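Local coordinates for fat acid-binding protein (Eubacterium ventriosum, PDB 3NYI) that binds stearic acid and is probably a lipid- or fatty-acid-binding protein of the DegV family, at residues N127-R140 and D265-A277. Sequence-based numbering, arbitrary orientation.
With STE (stearic acid), chain C.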
loop_
_atom_site.group_PDB
_atom_site.type_symbol
_atom_site.label_atom_id
_atom_site.label_comp_id
_atom_site.label_asym_id
_atom_site.label_seq_id
_atom_site.Cartn_x
_atom_site.Cartn_y
_atom_site.Cartn_z
ATOM N N ASN A 127 -2.326 -0.995 2.386
ATOM C CA ASN A 127 -1.806 0.176 1.677
ATOM C C ASN A 127 -0.405 -0.188 1.238
ATOM O O ASN A 127 0.217 -1.111 1.805
ATOM C CB ASN A 127 -1.761 1.384 2.621
ATOM C CG ASN A 127 -1.291 2.655 1.943
ATOM O OD1 ASN A 127 -1.340 2.783 0.712
ATOM N ND2 ASN A 127 -0.804 3.608 2.752
ATOM N N THR A 128 0.092 0.519 0.228
ATOM C CA THR A 128 1.471 0.360 -0.234
ATOM C C THR A 128 1.943 -1.113 -0.162
ATOM O O THR A 128 1.301 -1.986 -0.771
ATOM C CB THR A 128 2.451 1.412 0.436
ATOM O OG1 THR A 128 3.789 1.242 -0.058
ATOM C CG2 THR A 128 2.426 1.356 1.991
ATOM N N VAL A 129 3.042 -1.389 0.544
ATOM C CA VAL A 129 3.645 -2.735 0.507
ATOM C C VAL A 129 2.645 -3.899 0.755
ATOM O O VAL A 129 2.722 -4.922 0.078
ATOM C CB VAL A 129 4.919 -2.852 1.412
ATOM C CG1 VAL A 129 4.555 -2.714 2.897
ATOM C CG2 VAL A 129 5.698 -4.180 1.143
ATOM N N THR A 130 1.724 -3.755 1.713
ATOM C CA THR A 130 0.817 -4.866 2.002
ATOM C C THR A 130 -0.308 -4.937 0.985
ATOM O O THR A 130 -0.875 -5.977 0.781
ATOM C CB THR A 130 0.213 -4.847 3.431
ATOM O OG1 THR A 130 -0.126 -3.509 3.798
ATOM C CG2 THR A 130 1.203 -5.449 4.483
ATOM N N GLN A 131 -0.656 -3.811 0.362
ATOM C CA GLN A 131 -1.590 -3.873 -0.726
ATOM C C GLN A 131 -0.918 -4.588 -1.890
ATOM O O GLN A 131 -1.543 -5.418 -2.544
ATOM C CB GLN A 131 -2.043 -2.460 -1.148
ATOM C CG GLN A 131 -3.242 -2.463 -2.091
ATOM C CD GLN A 131 -3.722 -1.034 -2.330
ATOM O OE1 GLN A 131 -3.454 -0.146 -1.517
ATOM N NE2 GLN A 131 -4.416 -0.806 -3.443
ATOM N N ALA A 132 0.354 -4.278 -2.151
ATOM C CA ALA A 132 1.108 -5.003 -3.185
ATOM C C ALA A 132 1.231 -6.516 -2.869
ATOM O O ALA A 132 1.040 -7.374 -3.751
ATOM C CB ALA A 132 2.488 -4.378 -3.360
ATOM N N LEU A 133 1.527 -6.836 -1.613
ATOM C CA LEU A 133 1.612 -8.254 -1.190
ATOM C C LEU A 133 0.292 -8.999 -1.380
ATOM O O LEU A 133 0.282 -10.156 -1.808
ATOM C CB LEU A 133 2.051 -8.356 0.276
ATOM C CG LEU A 133 3.533 -8.041 0.495
ATOM C CD1 LEU A 133 3.841 -7.864 1.978
ATOM C CD2 LEU A 133 4.407 -9.153 -0.130
ATOM N N LEU A 134 -0.826 -8.343 -1.054
ATOM C CA LEU A 134 -2.123 -8.986 -1.217
ATOM C C LEU A 134 -2.442 -9.214 -2.691
ATOM O O LEU A 134 -2.879 -10.291 -3.078
ATOM C CB LEU A 134 -3.243 -8.170 -0.561
ATOM C CG LEU A 134 -4.630 -8.814 -0.655
ATOM C CD1 LEU A 134 -4.710 -10.064 0.244
ATOM C CD2 LEU A 134 -5.728 -7.813 -0.278
ATOM N N ILE A 135 -2.244 -8.191 -3.516
ATOM C CA ILE A 135 -2.476 -8.356 -4.931
ATOM C C ILE A 135 -1.625 -9.498 -5.474
ATOM O O ILE A 135 -2.097 -10.347 -6.226
ATOM C CB ILE A 135 -2.168 -7.063 -5.693
ATOM C CG1 ILE A 135 -3.243 -6.024 -5.370
ATOM C CG2 ILE A 135 -2.146 -7.340 -7.169
ATOM C CD1 ILE A 135 -2.832 -4.561 -5.733
ATOM N N ASP A 136 -0.369 -9.519 -5.069
ATOM C CA ASP A 136 0.538 -10.576 -5.504
ATOM C C ASP A 136 0.099 -11.979 -5.054
ATOM O O ASP A 136 0.238 -12.941 -5.804
ATOM C CB ASP A 136 1.976 -10.274 -5.065
ATOM C CG ASP A 136 2.970 -11.288 -5.607
ATOM O OD1 ASP A 136 3.064 -11.427 -6.849
ATOM O OD2 ASP A 136 3.620 -11.962 -4.782
ATOM N N GLN A 137 -0.449 -12.108 -3.851
ATOM C CA GLN A 137 -0.990 -13.409 -3.453
ATOM C C GLN A 137 -2.125 -13.795 -4.400
ATOM O O GLN A 137 -2.229 -14.939 -4.813
ATOM C CB GLN A 137 -1.470 -13.410 -2.002
ATOM C CG GLN A 137 -0.338 -13.436 -0.978
ATOM C CD GLN A 137 0.487 -14.719 -1.064
ATOM O OE1 GLN A 137 -0.065 -15.814 -1.055
ATOM N NE2 GLN A 137 1.810 -14.580 -1.168
ATOM N N PHE A 138 -2.962 -12.825 -4.768
ATOM C CA PHE A 138 -4.066 -13.089 -5.682
ATOM C C PHE A 138 -3.547 -13.478 -7.065
ATOM O O PHE A 138 -4.031 -14.429 -7.668
ATOM C CB PHE A 138 -4.987 -11.856 -5.797
ATOM C CG PHE A 138 -6.390 -12.206 -6.180
ATOM C CD1 PHE A 138 -7.287 -12.644 -5.217
ATOM C CD2 PHE A 138 -6.804 -12.128 -7.503
ATOM C CE1 PHE A 138 -8.574 -12.997 -5.559
ATOM C CE2 PHE A 138 -8.097 -12.475 -7.856
ATOM C CZ PHE A 138 -8.984 -12.908 -6.882
ATOM N N VAL A 139 -2.564 -12.731 -7.562
ATOM C CA VAL A 139 -1.923 -13.054 -8.837
ATOM C C VAL A 139 -1.347 -14.473 -8.807
ATOM O O VAL A 139 -1.509 -15.241 -9.760
ATOM C CB VAL A 139 -0.809 -12.046 -9.193
ATOM C CG1 VAL A 139 0.053 -12.577 -10.347
ATOM C CG2 VAL A 139 -1.413 -10.676 -9.531
ATOM N N ARG A 140 -0.691 -14.816 -7.706
ATOM C CA ARG A 140 -0.144 -16.169 -7.528
ATOM C C ARG A 140 -1.224 -17.247 -7.600
ATOM O O ARG A 140 -1.078 -18.240 -8.321
ATOM C CB ARG A 140 0.597 -16.286 -6.203
ATOM C CG ARG A 140 1.887 -15.499 -6.122
ATOM C CD ARG A 140 2.455 -15.560 -4.712
ATOM N NE ARG A 140 3.651 -14.734 -4.573
ATOM C CZ ARG A 140 4.796 -15.173 -4.062
ATOM N NH1 ARG A 140 4.897 -16.429 -3.630
ATOM N NH2 ARG A 140 5.837 -14.357 -3.979
ATOM N N ASP A 265 11.018 -11.141 -0.809
ATOM C CA ASP A 265 10.434 -11.355 -2.122
ATOM C C ASP A 265 10.523 -10.048 -2.886
ATOM O O ASP A 265 9.731 -9.139 -2.670
ATOM C CB ASP A 265 8.996 -11.853 -2.026
ATOM C CG ASP A 265 8.914 -13.372 -2.049
ATOM O OD1 ASP A 265 8.303 -13.918 -2.996
ATOM O OD2 ASP A 265 9.485 -14.018 -1.135
ATOM N N SER A 266 11.508 -9.958 -3.773
ATOM C CA SER A 266 11.880 -8.676 -4.353
ATOM C C SER A 266 10.832 -8.117 -5.303
ATOM O O SER A 266 10.777 -6.906 -5.525
ATOM C CB SER A 266 13.244 -8.779 -5.046
ATOM O OG SER A 266 13.231 -9.816 -6.003
ATOM N N GLU A 267 10.001 -8.989 -5.865
ATOM C CA GLU A 267 8.973 -8.529 -6.793
ATOM C C GLU A 267 8.044 -7.511 -6.141
ATOM O O GLU A 267 7.542 -6.600 -6.808
ATOM C CB GLU A 267 8.147 -9.700 -7.333
ATOM C CG GLU A 267 8.673 -10.307 -8.618
ATOM C CD GLU A 267 7.577 -11.018 -9.408
ATOM O OE1 GLU A 267 7.351 -10.641 -10.577
ATOM O OE2 GLU A 267 6.934 -11.941 -8.854
ATOM N N THR A 268 7.825 -7.668 -4.838
ATOM C CA THR A 268 6.884 -6.810 -4.110
ATOM C C THR A 268 7.540 -5.805 -3.165
ATOM O O THR A 268 6.863 -5.180 -2.354
ATOM C CB THR A 268 5.813 -7.630 -3.364
ATOM O OG1 THR A 268 6.422 -8.774 -2.741
ATOM C CG2 THR A 268 4.737 -8.109 -4.357
ATOM N N ASN A 269 8.856 -5.649 -3.263
ATOM C CA ASN A 269 9.505 -4.494 -2.661
ATOM C C ASN A 269 8.916 -3.273 -3.365
ATOM O O ASN A 269 8.599 -3.344 -4.543
ATOM C CB ASN A 269 11.021 -4.520 -2.907
ATOM C CG ASN A 269 11.736 -5.544 -2.044
ATOM O OD1 ASN A 269 11.158 -6.079 -1.097
ATOM N ND2 ASN A 269 13.003 -5.819 -2.367
ATOM N N VAL A 270 8.758 -2.164 -2.660
ATOM C CA VAL A 270 8.201 -0.979 -3.313
ATOM C C VAL A 270 8.967 0.291 -3.004
ATOM O O VAL A 270 9.486 0.472 -1.902
ATOM C CB VAL A 270 6.726 -0.755 -2.931
ATOM C CG1 VAL A 270 5.855 -1.896 -3.459
ATOM C CG2 VAL A 270 6.575 -0.576 -1.404
ATOM N N ALA A 271 9.028 1.178 -3.991
ATOM C CA ALA A 271 9.382 2.556 -3.731
ATOM C C ALA A 271 8.071 3.193 -3.284
ATOM O O ALA A 271 7.141 3.344 -4.082
ATOM C CB ALA A 271 9.900 3.225 -5.002
ATOM N N ILE A 272 7.982 3.530 -2.005
ATOM C CA ILE A 272 6.715 3.984 -1.435
ATOM C C ILE A 272 6.203 5.160 -2.265
ATOM O O ILE A 272 6.954 6.097 -2.567
ATOM C CB ILE A 272 6.885 4.356 0.023
ATOM C CG1 ILE A 272 7.279 3.100 0.821
ATOM C CG2 ILE A 272 5.602 4.963 0.582
ATOM C CD1 ILE A 272 7.772 3.420 2.211
ATOM N N GLY A 273 4.945 5.086 -2.673
ATOM C CA GLY A 273 4.427 6.050 -3.630
ATOM C C GLY A 273 3.894 7.333 -3.044
ATOM O O GLY A 273 3.844 7.519 -1.828
ATOM N N ILE A 274 3.490 8.218 -3.954
ATOM C CA ILE A 274 2.898 9.503 -3.639
ATOM C C ILE A 274 1.733 9.431 -2.663
ATOM O O ILE A 274 1.660 10.227 -1.728
ATOM C CB ILE A 274 2.424 10.155 -4.952
ATOM C CG1 ILE A 274 3.647 10.544 -5.795
ATOM C CG2 ILE A 274 1.519 11.349 -4.669
ATOM C CD1 ILE A 274 3.299 11.149 -7.180
ATOM N N VAL A 275 0.816 8.491 -2.872
ATOM C CA VAL A 275 -0.348 8.381 -1.975
ATOM C C VAL A 275 0.080 8.305 -0.488
ATOM O O VAL A 275 -0.444 9.026 0.363
ATOM C CB VAL A 275 -1.237 7.166 -2.323
ATOM C CG1 VAL A 275 -2.349 6.997 -1.276
ATOM C CG2 VAL A 275 -1.813 7.313 -3.728
ATOM N N SER A 276 1.023 7.429 -0.172
ATOM C CA SER A 276 1.490 7.329 1.207
ATOM C C SER A 276 2.403 8.473 1.608
ATOM O O SER A 276 2.310 8.998 2.726
ATOM C CB SER A 276 2.225 5.999 1.453
ATOM O OG SER A 276 1.342 4.909 1.330
ATOM N N ALA A 277 3.298 8.859 0.704
ATOM C CA ALA A 277 4.306 9.855 1.052
ATOM C C ALA A 277 3.709 11.217 1.400
ATOM O O ALA A 277 4.250 11.933 2.240
ATOM C CB ALA A 277 5.352 9.985 -0.063
HETATM C C1 STE C . -7.188 10.048 -0.543
HETATM O O1 STE C . -8.269 9.550 -0.621
HETATM O O2 STE C . -7.090 11.240 -0.537
HETATM C C2 STE C . -5.962 9.163 -0.220
HETATM C C3 STE C . -5.620 9.234 1.290
HETATM C C4 STE C . -4.325 8.434 1.578
HETATM C C5 STE C . -4.094 8.277 3.099
HETATM C C6 STE C . -2.767 7.525 3.354
HETATM C C7 STE C . -2.454 7.441 4.869
HETATM C C8 STE C . -1.203 6.544 5.060
HETATM C C9 STE C . -0.816 6.435 6.553
HETATM C C10 STE C . 0.490 5.603 6.670
HETATM C C11 STE C . 0.144 4.124 6.488
HETATM C C12 STE C . 1.009 3.362 5.456
HETATM C C13 STE C . 2.401 3.964 5.202
HETATM C C14 STE C . 3.407 2.782 5.240
HETATM C C15 STE C . 4.762 3.181 4.612
HETATM C C16 STE C . 5.820 2.121 5.008
HETATM C C17 STE C . 5.800 0.959 3.991
HETATM C C18 STE C . 6.959 -0.028 4.260
HETATM O O HOH W 1 5.845 -11.221 -3.483
#
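With CG turned away from the backbone N (chi1 -177°), N127 sends its amide out to S276, while the same kind of rotation in T128 (chi1 -179°) carries OG1 toward V270 and I272 and leaves CG2 for the ligand. The N127 ND2 to S276 OG hydrogen bond measures 2.9 Å but is bent, and the hydroxyl lies 33° out of the amide plane. T128 OG1 approaches V270 CG2 at 3.6 Å, although its polar partner is D14, whose carboxylate also takes the backbone N of G273 at the N-cap of the following helix. Beside the next turn of the helix, V270 of the strand sets CG2 against V129 CB and CG1 against A132 CB. T268 then fits against the next turn: its CG2 packs at 3.6 Å on D136 CB, and its OG1 sits 3.3 Å from L133 CD2. That hydroxyl is also hydrogen-bonded to S239 and to a water, which donates to D136 OD2 and accepts from R140 NH2. The far end is ionic. R140, extended from CG to NE, bonds D136 OD2 through NE at 2.8 Å and D265 OD1 through NH2 at 2.7 Å; both oxygens lie close to the guanidinium plane, yet each is met from above its own carboxylate. Two carboxylates restrict the rotation of the guanidinium, and its charge probably offsets their mutual repulsion; Y19 also hydrogen-bonds D136 OD1. At the other end stearic acid runs past the junction, with C12 3.3 Å from N127 ND2 and C17 3.6 Å from I272 CD1. Helix 128-143 thus meets edge strand 270-271 and helix 274-280 where T128, V129, I272 and V275 line the fatty-acid chain's path between two sheet-bearing halves, as in DegV-family fatty-acid-binding proteins.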